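PDB 6MPR: malonate decarboxylase subunit alpha from Acinetobacter baumannii ATCC 17978, which probably acts as the acyl-carrier-protein transferase of malonate decarboxylase, exchanging acetyl for malonyl on the carrier thioester. Local coordinates for residues Met92-Val97 / Arg112-Ser117; Phe116-Pro121 / His141-Leu146. All blocks are in the same frame, centred on the assembly; numbering follows the deposited sequence.

Contact 1: residues Met92-Val97 / Arg112-Ser117; sequences MIMPSV and RKLDFS
Met-92 and Leu-114 pair as neighbours on two parallel strands, and the ladder runs on through Ile-93 with Asp-115 and Met-94 with Phe-116. Three backbone bonds carry it: Met-92 N gives to Lys-113 O, Asp-115 N to Met-92 O at 3.0 Å, and Met-94 N to Asp-115 O at 2.9 Å. Past Met-94 the ladder frays as the chain turns at Pro-95 and at Ser-117. There Ser-117 N divides itself between Met-94 O and Pro-95 O in two weak bonds.

The tight part is the apolar face that carries Met-92, Met-94, Leu-114 and Phe-116, where helix 100-107 packs through Phe-106 and His-102. Leu-114 CD1 sits 4.0 Å from Met-92 CB and more loosely by Met-94 CG. Both methionine chains lead away from strand 112-116. Val-97, already past the corner, sends CG2 to Phe-116 CB at 3.7 Å, its side chain crossing the phenylalanine at about a right angle. Phe-116 CG lies between its own backbone N and carbonyl carbon (chi1 74°), with Val-97 CG2 close to it as well. On the other face lie Ile-93, against Leu-146, and the buried carboxylate of Asp-115, which OD2 ties to His-91 and OD1 to Ala-139 N.

The loose side is at the start of strand 112-116, where exposed Lys-113 meets strand 92-94 mainly through its backbone and its ammonium end leads away. Two parallel strands joined through helix 100-107 form a beta-alpha-beta unit, consistent with a Rossmann-like alpha/beta domain.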
# COMPACT_ATOMS: atom_id res chain seq x y z
N MET A 92 18.18 8.23 -11.86
CA MET A 92 17.31 7.17 -12.35
C MET A 92 16.50 6.60 -11.21
O MET A 92 17.01 6.37 -10.11
CB MET A 92 18.11 6.06 -13.03
CG MET A 92 19.01 6.56 -14.16
SD MET A 92 18.14 7.53 -15.42
CE MET A 92 16.96 6.30 -16.01
N ILE A 93 15.22 6.35 -11.49
CA ILE A 93 14.29 5.75 -10.55
C ILE A 93 13.74 4.51 -11.25
O ILE A 93 12.98 4.63 -12.22
CB ILE A 93 13.17 6.71 -10.14
CG1 ILE A 93 13.77 7.94 -9.48
CG2 ILE A 93 12.21 6.03 -9.16
CD1 ILE A 93 12.82 9.12 -9.36
N MET A 94 14.13 3.33 -10.76
CA MET A 94 13.80 2.12 -11.50
C MET A 94 13.31 1.03 -10.56
O MET A 94 14.04 0.62 -9.67
CB MET A 94 15.02 1.63 -12.28
CG MET A 94 15.57 2.68 -13.26
SD MET A 94 16.93 2.03 -14.24
CE MET A 94 16.01 0.91 -15.28
N PRO A 95 12.08 0.54 -10.74
CA PRO A 95 11.63 -0.59 -9.91
C PRO A 95 12.55 -1.79 -10.03
O PRO A 95 12.86 -2.43 -9.03
CB PRO A 95 10.22 -0.88 -10.44
CG PRO A 95 9.76 0.47 -10.99
CD PRO A 95 11.00 1.07 -11.60
N SER A 96 13.02 -2.08 -11.24
CA SER A 96 13.86 -3.24 -11.49
C SER A 96 14.99 -2.84 -12.43
O SER A 96 14.72 -2.25 -13.48
CB SER A 96 13.04 -4.40 -12.08
OG SER A 96 13.74 -5.63 -11.98
N VAL A 97 16.23 -3.16 -12.06
CA VAL A 97 17.42 -2.85 -12.86
C VAL A 97 17.98 -4.18 -13.36
O VAL A 97 18.64 -4.89 -12.61
CB VAL A 97 18.49 -2.09 -12.06
CG1 VAL A 97 19.56 -1.55 -13.00
CG2 VAL A 97 17.88 -0.98 -11.25
N ARG A 112 23.83 9.38 -12.79
CA ARG A 112 24.73 9.37 -11.63
C ARG A 112 24.07 8.73 -10.41
O ARG A 112 24.69 7.92 -9.72
CB ARG A 112 25.19 10.78 -11.28
CG ARG A 112 26.50 10.81 -10.49
CD ARG A 112 27.58 10.21 -11.37
NE ARG A 112 28.95 10.46 -10.92
CZ ARG A 112 30.00 10.42 -11.74
NH1 ARG A 112 29.83 10.17 -13.03
NH2 ARG A 112 31.22 10.65 -11.26
N LYS A 113 22.82 9.09 -10.13
CA LYS A 113 22.11 8.61 -8.95
C LYS A 113 21.12 7.52 -9.33
O LYS A 113 20.55 7.51 -10.42
CB LYS A 113 21.36 9.75 -8.25
CG LYS A 113 22.23 10.86 -7.73
CD LYS A 113 21.35 11.86 -6.98
CE LYS A 113 22.08 13.12 -6.62
NZ LYS A 113 21.15 14.05 -5.92
N LEU A 114 20.91 6.59 -8.40
CA LEU A 114 19.99 5.49 -8.64
C LEU A 114 19.18 5.21 -7.38
O LEU A 114 19.74 5.03 -6.30
CB LEU A 114 20.73 4.22 -9.06
CG LEU A 114 19.85 2.97 -9.21
CD1 LEU A 114 18.86 3.14 -10.40
CD2 LEU A 114 20.71 1.73 -9.38
N ASP A 115 17.85 5.20 -7.53
CA ASP A 115 16.93 4.65 -6.53
C ASP A 115 16.20 3.50 -7.19
O ASP A 115 15.65 3.67 -8.29
CB ASP A 115 15.94 5.70 -6.03
CG ASP A 115 16.53 6.60 -4.97
OD1 ASP A 115 16.71 6.15 -3.81
OD2 ASP A 115 16.86 7.76 -5.28
N PHE A 116 16.20 2.33 -6.55
CA PHE A 116 15.65 1.14 -7.19
C PHE A 116 15.07 0.19 -6.15
O PHE A 116 15.20 0.41 -4.94
CB PHE A 116 16.70 0.41 -8.06
CG PHE A 116 17.75 -0.35 -7.28
CD1 PHE A 116 18.76 0.33 -6.61
CD2 PHE A 116 17.75 -1.73 -7.25
CE1 PHE A 116 19.75 -0.38 -5.91
CE2 PHE A 116 18.72 -2.44 -6.56
CZ PHE A 116 19.71 -1.76 -5.87
N SER A 117 14.41 -0.86 -6.65
CA SER A 117 13.88 -1.92 -5.79
C SER A 117 14.48 -3.29 -6.06
O SER A 117 14.88 -3.98 -5.11
CB SER A 117 12.35 -1.99 -5.93
OG SER A 117 11.84 -3.04 -5.12

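Contact 2: residues Phe116-Pro121 / His141-Leu146; sequences FSFAGP and HTYIEL
Phe-116 O takes two bonds from His-141, one from the backbone N at 2.9 Å and one from the ring ND1 at 3.1 Å. The backbone N approaches in the carbonyl plane, whereas ND1 stands 39° above it, with the oxygen close to the imidazole plane. Having CG beside its own N (chi1 -55°) lets His-141 present both donors to one acceptor. Leu-146 CD1 lies over the centre of the imidazole, and Leu-146 CD2 reaches Phe-116 CA at 4.1 Å.

Next along the chain, Ser-117 turns its side chain to the helix start and gives its OG proton to His-141 O, 2.7 Å away and from above the carbonyl plane. Tyr-143 flanks that hydroxyl with CD1, 3.3 Å from Ser-117 OG. Phe-118 then runs alongside Tyr-143, both side chains pointing the same way, and its CB meets Tyr-143 OH at 3.6 Å.

His-141 NE2 bonds Arg-149, while the imidazole meets the ring of His-403 of the second subunit. Since Phe-116 O engages ND1 as a donor, NE2 is probably the unprotonated acceptor for Arg-149, consistent with a neutral imidazole whose tautomer and rotation are both fixed.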
# COMPACT_ATOMS: atom_id res chain seq x y z
N PHE A 116 16.20 2.33 -6.55
CA PHE A 116 15.65 1.14 -7.19
C PHE A 116 15.07 0.19 -6.15
O PHE A 116 15.20 0.41 -4.94
CB PHE A 116 16.70 0.41 -8.06
CG PHE A 116 17.75 -0.35 -7.28
CD1 PHE A 116 18.76 0.33 -6.61
CD2 PHE A 116 17.75 -1.73 -7.25
CE1 PHE A 116 19.75 -0.38 -5.91
CE2 PHE A 116 18.72 -2.44 -6.56
CZ PHE A 116 19.71 -1.76 -5.87
N SER A 117 14.41 -0.86 -6.65
CA SER A 117 13.88 -1.92 -5.79
C SER A 117 14.48 -3.29 -6.06
O SER A 117 14.88 -3.98 -5.11
CB SER A 117 12.35 -1.99 -5.93
OG SER A 117 11.84 -3.04 -5.12
N PHE A 118 14.58 -3.73 -7.31
CA PHE A 118 15.11 -5.07 -7.57
C PHE A 118 16.35 -5.02 -8.45
O PHE A 118 16.44 -4.21 -9.37
CB PHE A 118 14.06 -5.98 -8.21
CG PHE A 118 14.55 -7.38 -8.44
CD1 PHE A 118 14.66 -8.29 -7.39
CD2 PHE A 118 14.96 -7.78 -9.71
CE1 PHE A 118 15.13 -9.56 -7.61
CE2 PHE A 118 15.43 -9.07 -9.93
CZ PHE A 118 15.52 -9.96 -8.88
N ALA A 119 17.31 -5.89 -8.14
CA ALA A 119 18.41 -6.22 -9.03
C ALA A 119 18.80 -7.67 -8.80
O ALA A 119 18.56 -8.23 -7.72
CB ALA A 119 19.62 -5.29 -8.83
N GLY A 120 19.41 -8.26 -9.82
CA GLY A 120 19.79 -9.66 -9.79
C GLY A 120 20.81 -9.97 -8.72
O GLY A 120 21.74 -9.19 -8.46
N PRO A 121 20.67 -11.13 -8.07
CA PRO A 121 21.53 -11.46 -6.93
C PRO A 121 22.95 -11.87 -7.29
O PRO A 121 23.79 -11.95 -6.38
CB PRO A 121 20.79 -12.63 -6.28
CG PRO A 121 20.11 -13.31 -7.42
CD PRO A 121 19.72 -12.21 -8.38
N HIS A 141 14.66 -0.17 -2.18
CA HIS A 141 13.28 -0.10 -1.73
C HIS A 141 12.57 -1.42 -1.99
O HIS A 141 13.03 -2.24 -2.78
CB HIS A 141 12.48 0.99 -2.49
CG HIS A 141 13.08 2.36 -2.44
ND1 HIS A 141 14.30 2.69 -3.02
CD2 HIS A 141 12.61 3.51 -1.91
CE1 HIS A 141 14.55 3.97 -2.83
NE2 HIS A 141 13.53 4.50 -2.17
N THR A 142 11.42 -1.61 -1.36
CA THR A 142 10.46 -2.57 -1.92
C THR A 142 9.57 -1.82 -2.91
O THR A 142 9.49 -0.60 -2.88
CB THR A 142 9.66 -3.28 -0.81
OG1 THR A 142 8.87 -4.36 -1.36
CG2 THR A 142 8.76 -2.33 -0.02
N TYR A 143 8.96 -2.55 -3.85
CA TYR A 143 8.32 -1.91 -5.01
C TYR A 143 7.36 -0.79 -4.61
O TYR A 143 7.51 0.35 -5.06
CB TYR A 143 7.54 -2.93 -5.85
CG TYR A 143 8.38 -3.92 -6.62
CD1 TYR A 143 9.48 -3.52 -7.37
CD2 TYR A 143 8.06 -5.28 -6.59
CE1 TYR A 143 10.23 -4.44 -8.07
CE2 TYR A 143 8.81 -6.20 -7.29
CZ TYR A 143 9.88 -5.78 -8.03
OH TYR A 143 10.62 -6.70 -8.72
N ILE A 144 6.34 -1.10 -3.82
CA ILE A 144 5.33 -0.07 -3.59
C ILE A 144 5.84 1.02 -2.67
O ILE A 144 5.27 2.12 -2.67
CB ILE A 144 4.00 -0.64 -3.05
CG1 ILE A 144 4.20 -1.32 -1.70
CG2 ILE A 144 3.38 -1.57 -4.09
CD1 ILE A 144 2.89 -1.74 -1.06
N GLU A 145 6.90 0.77 -1.89
CA GLU A 145 7.59 1.86 -1.21
C GLU A 145 8.20 2.84 -2.20
O GLU A 145 8.08 4.07 -2.05
CB GLU A 145 8.67 1.27 -0.28
CG GLU A 145 9.55 2.27 0.46
CD GLU A 145 10.73 1.58 1.14
OE1 GLU A 145 11.41 2.22 1.97
OE2 GLU A 145 11.01 0.40 0.81
N LEU A 146 8.85 2.32 -3.25
CA LEU A 146 9.42 3.20 -4.26
C LEU A 146 8.31 3.98 -4.98
O LEU A 146 8.44 5.19 -5.19
CB LEU A 146 10.28 2.40 -5.25
CG LEU A 146 11.02 3.19 -6.33
CD1 LEU A 146 12.04 4.12 -5.71
CD2 LEU A 146 11.71 2.26 -7.32

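Both contacts are buried, but contact 1 lies mostly within the large parallel sheet, with exposed Lys-113 as its surface end, while contact 2 sits at the sheet's C-terminal end, nearer the centre of the chain and within reach of the second subunit. They share Phe-116 and Ser-117, the corner where strand 111-116 gives way to 118-119. Beyond it a small two-stranded sheet joins them: probable backbone bonds run from Phe-118 N to Pro-95 O (2.8 Å) and from Val-97 N to Phe-118 O. Contact 1 is held by a regular backbone ladder and an apolar face; contact 2 adds two side-chain donors, Ser-117 OG and His-141 ND1, to a single backbone bond. Asp-115 OD1 also packs against His-141 CE1.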